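PDB 5GN1: ATP-dependent helicase FUN30 from Saccharomyces cerevisiae S288c, which couples ATP hydrolysis to nucleosome remodelling and promotes DNA end resection at double-strand breaks, its C-terminal ATPase lobe being the part described here. Local coordinates for residues P48-I53 with T301-I306; N59-K64 with W181-K186; K201-L206 with C272-I277. All blocks are in the same frame, centred on the assembly; numbering follows the deposited sequence.

How the contacts relate
Contacts 1 and 3 belong to one parallel sheet, the core of the second RecA-like lobe, and their centres lie about 10 Å apart. Strand 304-311 joins them: Asn305 bonds through its backbone to Asn274 and Val276, while the other edge of strand 304-311 carries strand 49-56. Contact 3 is buried and mixes apolar packing with a carboxylate-amide cluster and ordered water; contact 1, at an edge strand, is only partly buried and sets two histidines on the face of Asn305. Contact 2, about 26 Å or more from both by centres, joins no strands. It is partly buried and brings together two helix N-termini, those of helices 60-82 and 185-200, through a glutamine amide.

Contact 1: P48-I53 with T301-I306; sequences PKHTHI and TKEVNI
Lys49, His50 and Thr51 pair in parallel with Val304, Asn305 and Ile306, adding strand 49-56 to the edge of the RecA-like sheet of the helicase C-terminal lobe. The axes of the two short strands run 4.7 Å apart at 19°. His50 uses both its backbone polar atoms: its N donates to Val304 O at 2.9 Å, and its O accepts from Ile306 N at 2.8 Å. One step on, His52 N reaches Ile306 O, while at the entry to the ladder Val304 N makes a weak bond to Pro48 O. On the other edge the backbone of Asn305 bonds to Asn274 and Val276, and Glu303 O, just before the strand, accepts from Asn274 ND2.

On the face bearing Lys49, Thr51 and Val304, contact is mainly apolar. Ile306 CD1 lies 4.0 Å from Lys49 CB and 3.9 Å from Thr51 CG2; the lysine chain then extends away, its NZ forming a long, weak ion pair with Asp293.

Two side-chain bonds mark the face of His50 and Asn305. Glu303 lies against the Pro48 ring, with OE2 at 3.6 Å from Pro48 CG, and its OE1 takes a weak, bent bond from His50 NE2; the carboxylate is turned 59° from the imidazole. The second bond is flatter. With CG beside its backbone N (chi1 -41°), His52 turns the NE2 edge of its ring toward Asn305, where Asn305 ND2 donates in the ring plane to His52 NE2 at 2.8 Å.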
loop_
_atom_site.group_PDB
_atom_site.type_symbol
_atom_site.label_atom_id
_atom_site.label_comp_id
_atom_site.label_asym_id
_atom_site.label_seq_id
_atom_site.Cartn_x
_atom_site.Cartn_y
_atom_site.Cartn_z
ATOM N N PRO A 48 29.369 2.190 -3.245
ATOM C CA PRO A 48 28.586 2.007 -2.016
ATOM C C PRO A 48 27.123 2.375 -2.196
ATOM O O PRO A 48 26.758 3.199 -3.037
ATOM C CB PRO A 48 29.269 2.950 -1.017
ATOM C CG PRO A 48 29.948 3.979 -1.863
ATOM C CD PRO A 48 30.396 3.238 -3.096
ATOM N N LYS A 49 26.283 1.743 -1.382
ATOM C CA LYS A 49 24.896 2.138 -1.210
ATOM C C LYS A 49 24.732 2.906 0.101
ATOM O O LYS A 49 25.550 2.795 1.019
ATOM C CB LYS A 49 23.984 0.913 -1.238
ATOM C CG LYS A 49 24.107 -0.027 -0.051
ATOM C CD LYS A 49 23.179 -1.217 -0.243
ATOM C CE LYS A 49 23.094 -2.107 0.981
ATOM N NZ LYS A 49 22.432 -3.404 0.611
ATOM N N HIS A 50 23.683 3.725 0.162
ATOM C CA HIS A 50 23.363 4.504 1.352
ATOM C C HIS A 50 21.860 4.436 1.608
ATOM O O HIS A 50 21.062 4.716 0.707
ATOM C CB HIS A 50 23.809 5.962 1.203
ATOM C CG HIS A 50 25.267 6.134 0.877
ATOM N ND1 HIS A 50 26.270 5.947 1.807
ATOM C CD2 HIS A 50 25.886 6.506 -0.270
ATOM C CE1 HIS A 50 27.443 6.185 1.245
ATOM N NE2 HIS A 50 27.239 6.522 -0.017
ATOM N N THR A 51 21.469 4.070 2.831
ATOM C CA THR A 51 20.061 3.969 3.200
ATOM C C THR A 51 19.658 5.126 4.103
ATOM O O THR A 51 20.422 5.540 4.978
ATOM C CB THR A 51 19.769 2.625 3.881
ATOM O OG1 THR A 51 20.619 2.460 5.023
ATOM C CG2 THR A 51 20.035 1.492 2.909
ATOM N N HIS A 52 18.460 5.652 3.882
ATOM C CA HIS A 52 17.956 6.812 4.600
ATOM C C HIS A 52 16.521 6.536 5.019
ATOM O O HIS A 52 15.838 5.693 4.433
ATOM C CB HIS A 52 17.978 8.090 3.732
ATOM C CG HIS A 52 19.208 8.240 2.885
ATOM N ND1 HIS A 52 20.345 8.883 3.329
ATOM C CD2 HIS A 52 19.472 7.845 1.614
ATOM C CE1 HIS A 52 21.261 8.871 2.373
ATOM N NE2 HIS A 52 20.758 8.242 1.323
ATOM N N ILE A 53 16.058 7.272 6.027
ATOM C CA ILE A 53 14.660 7.254 6.450
ATOM C C ILE A 53 14.080 8.627 6.160
ATOM O O ILE A 53 14.688 9.645 6.500
ATOM C CB ILE A 53 14.513 6.919 7.947
ATOM C CG1 ILE A 53 15.135 5.557 8.293
ATOM C CG2 ILE A 53 13.037 7.049 8.398
ATOM C CD1 ILE A 53 14.615 4.398 7.519
ATOM N N THR A 301 27.087 1.411 -11.798
ATOM C CA THR A 301 28.222 2.315 -11.882
ATOM C C THR A 301 28.102 3.522 -10.967
ATOM O O THR A 301 29.069 4.273 -10.836
ATOM C CB THR A 301 28.418 2.813 -13.323
ATOM O OG1 THR A 301 27.304 3.624 -13.704
ATOM C CG2 THR A 301 28.533 1.644 -14.290
ATOM N N LYS A 302 26.955 3.742 -10.344
ATOM C CA LYS A 302 26.776 4.887 -9.474
ATOM C C LYS A 302 26.486 4.416 -8.056
ATOM O O LYS A 302 26.115 3.260 -7.831
ATOM C CB LYS A 302 25.643 5.778 -9.989
ATOM C CG LYS A 302 25.847 6.236 -11.421
ATOM C CD LYS A 302 24.691 7.105 -11.876
ATOM C CE LYS A 302 24.853 7.542 -13.334
ATOM N NZ LYS A 302 23.684 8.349 -13.769
ATOM N N GLU A 303 26.673 5.322 -7.090
ATOM C CA GLU A 303 26.221 5.043 -5.734
ATOM C C GLU A 303 24.699 4.969 -5.724
ATOM O O GLU A 303 24.027 5.734 -6.419
ATOM C CB GLU A 303 26.720 6.121 -4.763
ATOM C CG GLU A 303 28.231 6.028 -4.483
ATOM C CD GLU A 303 28.738 7.047 -3.460
ATOM O OE1 GLU A 303 27.925 7.651 -2.725
ATOM O OE2 GLU A 303 29.972 7.232 -3.385
ATOM N N VAL A 304 24.152 4.027 -4.954
ATOM C CA VAL A 304 22.710 3.797 -4.895
ATOM C C VAL A 304 22.175 4.376 -3.595
ATOM O O VAL A 304 22.684 4.065 -2.509
ATOM C CB VAL A 304 22.376 2.300 -5.023
ATOM C CG1 VAL A 304 20.896 2.017 -4.653
ATOM C CG2 VAL A 304 22.690 1.816 -6.432
ATOM N N ASN A 305 21.154 5.220 -3.699
ATOM C CA ASN A 305 20.538 5.845 -2.540
ATOM C C ASN A 305 19.166 5.233 -2.307
ATOM O O ASN A 305 18.337 5.185 -3.220
ATOM C CB ASN A 305 20.432 7.352 -2.723
ATOM C CG ASN A 305 21.751 8.054 -2.463
ATOM O OD1 ASN A 305 22.500 8.369 -3.393
ATOM N ND2 ASN A 305 22.051 8.285 -1.190
ATOM N N ILE A 306 18.934 4.768 -1.087
ATOM C CA ILE A 306 17.721 4.038 -0.733
ATOM C C ILE A 306 17.010 4.809 0.370
ATOM O O ILE A 306 17.624 5.156 1.382
ATOM C CB ILE A 306 18.048 2.600 -0.293
ATOM C CG1 ILE A 306 18.717 1.836 -1.435
ATOM C CG2 ILE A 306 16.795 1.867 0.187
ATOM C CD1 ILE A 306 19.959 1.154 -1.020
#

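Contact 2: N59-K64 with W181-K186; sequences NAIQKK and WMQSGK
The carboxamide of Gln62 is approached from both faces at its oxygen: Asn59 N and Gly185 N come to Gln62 OE1 from opposite faces of the amide plane. The bond from Gly185 N is short, 2.7 Å, and nearly straight at 170°, with the donor tilted from the carbonyl plane. Asn59 N, at 3.0 Å, stands well above that plane. The remaining end of the amide is also held, since Gln62 NE2 donates to Ala110 O. These three bonds fix the rotation of the buried group, and the extended chain beyond CG carries it from the first turn of helix 60-82 to the start of helix 185-200.

The two ends of the Asn59 amide face different ways. Its CG sits between the backbone N and the carbonyl carbon (chi1 76°), which folds OD1 back to accept from Gln62 N at 2.8 Å; ND2 faces the other segment, 3.3 Å from Gln183 O. Beside it, Ile61 CD1 meets the Gln183 amide through its oxygen, OE1, also at 3.3 Å, the two side chains running at a slant to each other.

Ser184 precedes helix 185-200 as its N-cap, and Ser184 OG accepts from Lys186 N at 3.2 Å as well as bonding to Leu112 O. Gly185, whose N binds the glutamine, is the first residue of that helix. The reciprocal bonds between Asn59 and Gln62 make a capping box at the start of helix 60-82, here extended by Gln62 OE1 to the serine-capped N-terminus of a second helix.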
loop_
_atom_site.group_PDB
_atom_site.type_symbol
_atom_site.label_atom_id
_atom_site.label_comp_id
_atom_site.label_asym_id
_atom_site.label_seq_id
_atom_site.Cartn_x
_atom_site.Cartn_y
_atom_site.Cartn_z
ATOM N N ASN A 59 -1.910 12.827 7.333
ATOM C CA ASN A 59 -2.724 14.002 7.071
ATOM C C ASN A 59 -4.043 13.890 7.853
ATOM O O ASN A 59 -4.255 12.964 8.648
ATOM C CB ASN A 59 -2.887 14.218 5.563
ATOM C CG ASN A 59 -3.881 13.251 4.887
ATOM O OD1 ASN A 59 -4.543 12.425 5.518
ATOM N ND2 ASN A 59 -3.961 13.359 3.567
ATOM N N ALA A 60 -4.923 14.874 7.670
ATOM C CA ALA A 60 -6.143 14.929 8.475
ATOM C C ALA A 60 -7.029 13.710 8.235
ATOM O O ALA A 60 -7.531 13.096 9.187
ATOM C CB ALA A 60 -6.912 16.215 8.173
ATOM N N ILE A 61 -7.238 13.352 6.963
ATOM C CA ILE A 61 -8.065 12.195 6.625
ATOM C C ILE A 61 -7.481 10.923 7.223
ATOM O O ILE A 61 -8.214 10.082 7.763
ATOM C CB ILE A 61 -8.210 12.057 5.099
ATOM C CG1 ILE A 61 -8.533 13.394 4.437
ATOM C CG2 ILE A 61 -9.253 10.999 4.771
ATOM C CD1 ILE A 61 -8.208 13.405 2.943
ATOM N N GLN A 62 -6.152 10.755 7.126
ATOM C CA GLN A 62 -5.502 9.578 7.694
ATOM C C GLN A 62 -5.620 9.554 9.209
ATOM O O GLN A 62 -5.822 8.489 9.803
ATOM C CB GLN A 62 -4.020 9.536 7.308
ATOM C CG GLN A 62 -3.723 9.389 5.823
ATOM C CD GLN A 62 -2.238 9.556 5.554
ATOM O OE1 GLN A 62 -1.766 10.665 5.284
ATOM N NE2 GLN A 62 -1.486 8.471 5.692
ATOM N N LYS A 63 -5.454 10.711 9.855
ATOM C CA LYS A 63 -5.552 10.764 11.310
ATOM C C LYS A 63 -6.913 10.264 11.784
ATOM O O LYS A 63 -6.997 9.509 12.756
ATOM C CB LYS A 63 -5.298 12.194 11.796
ATOM C CG LYS A 63 -4.518 12.293 13.106
ATOM C CD LYS A 63 -4.186 13.753 13.455
ATOM C CE LYS A 63 -3.536 14.508 12.272
ATOM N NZ LYS A 63 -2.066 14.234 12.076
ATOM N N LYS A 64 -7.988 10.676 11.103
ATOM C CA LYS A 64 -9.330 10.216 11.461
ATOM C C LYS A 64 -9.451 8.701 11.335
ATOM O O LYS A 64 -9.977 8.029 12.233
ATOM C CB LYS A 64 -10.374 10.912 10.584
ATOM C CG LYS A 64 -10.607 12.380 10.952
ATOM C CD LYS A 64 -11.952 12.880 10.419
ATOM C CE LYS A 64 -12.108 14.388 10.581
ATOM N NZ LYS A 64 -13.412 14.871 10.036
ATOM N N TRP A 181 -6.372 10.605 -4.865
ATOM C CA TRP A 181 -5.211 9.726 -4.752
ATOM C C TRP A 181 -3.942 10.473 -4.355
ATOM O O TRP A 181 -2.990 9.830 -3.900
ATOM C CB TRP A 181 -4.989 8.981 -6.065
ATOM C CG TRP A 181 -5.050 9.860 -7.278
ATOM C CD1 TRP A 181 -3.997 10.478 -7.905
ATOM C CD2 TRP A 181 -6.223 10.207 -8.025
ATOM N NE1 TRP A 181 -4.447 11.187 -8.998
ATOM C CE2 TRP A 181 -5.811 11.049 -9.086
ATOM C CE3 TRP A 181 -7.587 9.905 -7.888
ATOM C CZ2 TRP A 181 -6.722 11.585 -10.021
ATOM C CZ3 TRP A 181 -8.489 10.437 -8.809
ATOM C CH2 TRP A 181 -8.049 11.267 -9.867
ATOM N N MET A 182 -3.901 11.803 -4.514
ATOM C CA MET A 182 -2.764 12.590 -4.039
ATOM C C MET A 182 -2.817 12.875 -2.544
ATOM O O MET A 182 -1.793 13.273 -1.979
ATOM C CB MET A 182 -2.669 13.934 -4.781
ATOM C CG MET A 182 -2.719 13.825 -6.282
ATOM S SD MET A 182 -1.346 12.834 -6.891
ATOM C CE MET A 182 0.035 13.958 -6.663
ATOM N N GLN A 183 -3.966 12.683 -1.888
ATOM C CA GLN A 183 -4.150 13.139 -0.505
ATOM C C GLN A 183 -3.709 12.061 0.485
ATOM O O GLN A 183 -4.512 11.323 1.062
ATOM C CB GLN A 183 -5.592 13.549 -0.265
ATOM C CG GLN A 183 -6.021 14.764 -1.057
ATOM C CD GLN A 183 -7.477 15.094 -0.797
ATOM O OE1 GLN A 183 -7.867 15.391 0.336
ATOM N NE2 GLN A 183 -8.292 15.034 -1.840
ATOM N N SER A 184 -2.400 12.010 0.707
ATOM C CA SER A 184 -1.789 11.158 1.713
ATOM C C SER A 184 -0.455 11.778 2.090
ATOM O O SER A 184 0.218 12.364 1.244
ATOM C CB SER A 184 -1.582 9.732 1.195
ATOM O OG SER A 184 -0.622 9.039 1.967
ATOM N N GLY A 185 -0.073 11.641 3.365
ATOM C CA GLY A 185 1.220 12.154 3.794
ATOM C C GLY A 185 2.388 11.446 3.131
ATOM O O GLY A 185 3.446 12.045 2.908
ATOM N N LYS A 186 2.227 10.166 2.805
ATOM C CA LYS A 186 3.311 9.494 2.102
ATOM C C LYS A 186 3.413 9.957 0.656
ATOM O O LYS A 186 4.508 9.925 0.079
ATOM C CB LYS A 186 3.147 7.978 2.164
ATOM C CG LYS A 186 3.508 7.396 3.498
ATOM C CD LYS A 186 4.303 6.118 3.335
ATOM C CE LYS A 186 4.628 5.575 4.695
ATOM N NZ LYS A 186 5.223 4.218 4.684
#

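Contact 3: K201-L206 with C272-I277; sequences KQEKVL and CANNVI
Leu206 and Val276 pair in parallel where strands 205-209 and 275-278 lie side by side in the RecA-like sheet of the helicase C-terminal lobe. The backbone bonds are two: Leu206 N donates to Asn275 O, and Ile277 N to Leu206 O at 2.8 Å.

Apolar contacts occupy both faces. With CG1 between the backbone N and the carbonyl carbon (chi1 59°), Val205 turns CG2 to Ile277 CG1 at 3.7 Å, on the face where Leu190, Leu193 and Leu194 of helix 185-200 pack against Ile277. On the other, Leu206 CD2 rests on Ala273 CB at 3.8 Å, beside Phe248 of helix 241-250.

Where the two strands start, side-chain hydrogen bonds take over. The Asn275 amide spends both N-H groups of ND2 within its own plane, one on Glu203 OE1 at 3.0 Å, almost straight at 177°, the other on Lys204 O at 3.1 Å. Glu203 OE1 receives its bond from above the carboxylate plane. Asn274 ND2 adds a weak bond to Glu203 OE2, the amide and carboxylate planes being 80° apart; its stronger partner is Glu303 O, just ahead of strand 304-311. Lys204 instead leads away, its NZ held by Phe248 O, Asp251 O and Ile254 O.

Water completes the cluster. One molecule accepts from Lys201 NZ and lies within bonding distance of Glu203 OE1 and Asn275 OD1. A second accepts from Lys204 N and donates to Asn274 OD1 at 2.6 Å, with a weak bond to Cys272 O.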
loop_
_atom_site.group_PDB
_atom_site.type_symbol
_atom_site.label_atom_id
_atom_site.label_comp_id
_atom_site.label_asym_id
_atom_site.label_seq_id
_atom_site.Cartn_x
_atom_site.Cartn_y
_atom_site.Cartn_z
ATOM N N LYS A 201 18.154 15.725 -10.172
ATOM C CA LYS A 201 19.251 14.797 -10.407
ATOM C C LYS A 201 19.205 14.143 -11.779
ATOM O O LYS A 201 20.213 13.580 -12.203
ATOM C CB LYS A 201 19.271 13.700 -9.326
ATOM C CG LYS A 201 19.621 14.185 -7.938
ATOM C CD LYS A 201 19.658 13.022 -6.948
ATOM C CE LYS A 201 20.032 13.499 -5.549
ATOM N NZ LYS A 201 20.107 12.368 -4.586
ATOM N N GLN A 202 18.090 14.194 -12.468
ATOM C CA GLN A 202 17.924 13.540 -13.760
ATOM C C GLN A 202 18.264 12.056 -13.704
ATOM O O GLN A 202 18.907 11.538 -14.551
ATOM C CB GLN A 202 18.721 14.217 -14.870
ATOM C CG GLN A 202 18.444 15.668 -15.043
ATOM C CD GLN A 202 17.183 15.876 -15.805
ATOM O OE1 GLN A 202 17.061 15.427 -16.915
ATOM N NE2 GLN A 202 16.246 16.547 -15.219
ATOM N N GLU A 203 17.786 11.395 -12.679
ATOM C CA GLU A 203 18.067 9.986 -12.465
ATOM C C GLU A 203 16.771 9.171 -12.496
ATOM O O GLU A 203 15.668 9.715 -12.565
ATOM C CB GLU A 203 18.825 9.789 -11.137
ATOM C CG GLU A 203 20.300 10.271 -11.192
ATOM C CD GLU A 203 21.006 10.268 -9.827
ATOM O OE1 GLU A 203 20.322 10.106 -8.788
ATOM O OE2 GLU A 203 22.255 10.409 -9.792
ATOM N N LYS A 204 16.928 7.849 -12.465
ATOM C CA LYS A 204 15.828 6.903 -12.420
ATOM C C LYS A 204 15.685 6.336 -11.010
ATOM O O LYS A 204 16.596 6.435 -10.183
ATOM C CB LYS A 204 16.047 5.783 -13.429
ATOM C CG LYS A 204 16.142 6.280 -14.867
ATOM C CD LYS A 204 15.714 5.185 -15.816
ATOM C CE LYS A 204 15.677 5.679 -17.257
ATOM N NZ LYS A 204 14.849 4.790 -18.131
ATOM N N VAL A 205 14.529 5.734 -10.741
ATOM C CA VAL A 205 14.203 5.299 -9.387
ATOM C C VAL A 205 13.320 4.056 -9.453
ATOM O O VAL A 205 12.456 3.936 -10.326
ATOM C CB VAL A 205 13.533 6.439 -8.577
ATOM C CG1 VAL A 205 12.230 6.924 -9.242
ATOM C CG2 VAL A 205 13.297 6.009 -7.121
ATOM N N LEU A 206 13.556 3.127 -8.519
ATOM C CA LEU A 206 12.661 1.997 -8.260
ATOM C C LEU A 206 11.811 2.296 -7.030
ATOM O O LEU A 206 12.339 2.732 -6.004
ATOM C CB LEU A 206 13.442 0.708 -8.013
ATOM C CG LEU A 206 14.589 0.409 -8.980
ATOM C CD1 LEU A 206 15.287 -0.893 -8.590
ATOM C CD2 LEU A 206 14.042 0.371 -10.402
ATOM N N CYS A 272 20.133 0.314 -14.204
ATOM C CA CYS A 272 19.968 1.621 -14.832
ATOM C C CYS A 272 19.305 2.637 -13.907
ATOM O O CYS A 272 19.220 3.816 -14.269
ATOM C CB CYS A 272 19.179 1.500 -16.139
ATOM S SG CYS A 272 17.600 0.665 -15.972
ATOM N N ALA A 273 18.820 2.216 -12.740
ATOM C CA ALA A 273 18.381 3.127 -11.691
ATOM C C ALA A 273 19.412 3.121 -10.566
ATOM O O ALA A 273 19.986 2.076 -10.266
ATOM C CB ALA A 273 17.015 2.699 -11.136
ATOM N N ASN A 274 19.654 4.282 -9.940
ATOM C CA ASN A 274 20.510 4.322 -8.754
ATOM C C ASN A 274 19.791 4.917 -7.549
ATOM O O ASN A 274 20.447 5.346 -6.592
ATOM C CB ASN A 274 21.832 5.062 -9.024
ATOM C CG ASN A 274 21.651 6.548 -9.284
ATOM O OD1 ASN A 274 20.830 6.958 -10.100
ATOM N ND2 ASN A 274 22.451 7.370 -8.601
ATOM N N ASN A 275 18.452 4.932 -7.572
ATOM C CA ASN A 275 17.641 5.356 -6.441
ATOM C C ASN A 275 16.574 4.311 -6.174
ATOM O O ASN A 275 16.037 3.705 -7.104
ATOM C CB ASN A 275 16.984 6.709 -6.680
ATOM C CG ASN A 275 18.004 7.793 -6.933
ATOM O OD1 ASN A 275 18.490 8.435 -5.999
ATOM N ND2 ASN A 275 18.337 8.000 -8.197
ATOM N N VAL A 276 16.276 4.105 -4.894
ATOM C CA VAL A 276 15.290 3.126 -4.467
ATOM C C VAL A 276 14.447 3.772 -3.376
ATOM O O VAL A 276 14.993 4.337 -2.424
ATOM C CB VAL A 276 15.950 1.825 -3.957
ATOM C CG1 VAL A 276 14.871 0.897 -3.382
ATOM C CG2 VAL A 276 16.704 1.118 -5.087
ATOM N N ILE A 277 13.126 3.721 -3.532
ATOM C CA ILE A 277 12.191 4.208 -2.534
ATOM C C ILE A 277 11.408 3.013 -2.029
ATOM O O ILE A 277 10.756 2.315 -2.818
ATOM C CB ILE A 277 11.252 5.280 -3.099
ATOM C CG1 ILE A 277 12.066 6.464 -3.628
ATOM C CG2 ILE A 277 10.269 5.731 -2.028
ATOM C CD1 ILE A 277 11.214 7.533 -4.229
HETATM O O HOH W 1 20.891 9.912 -6.220
HETATM O O HOH W 2 19.520 6.532 -12.328
#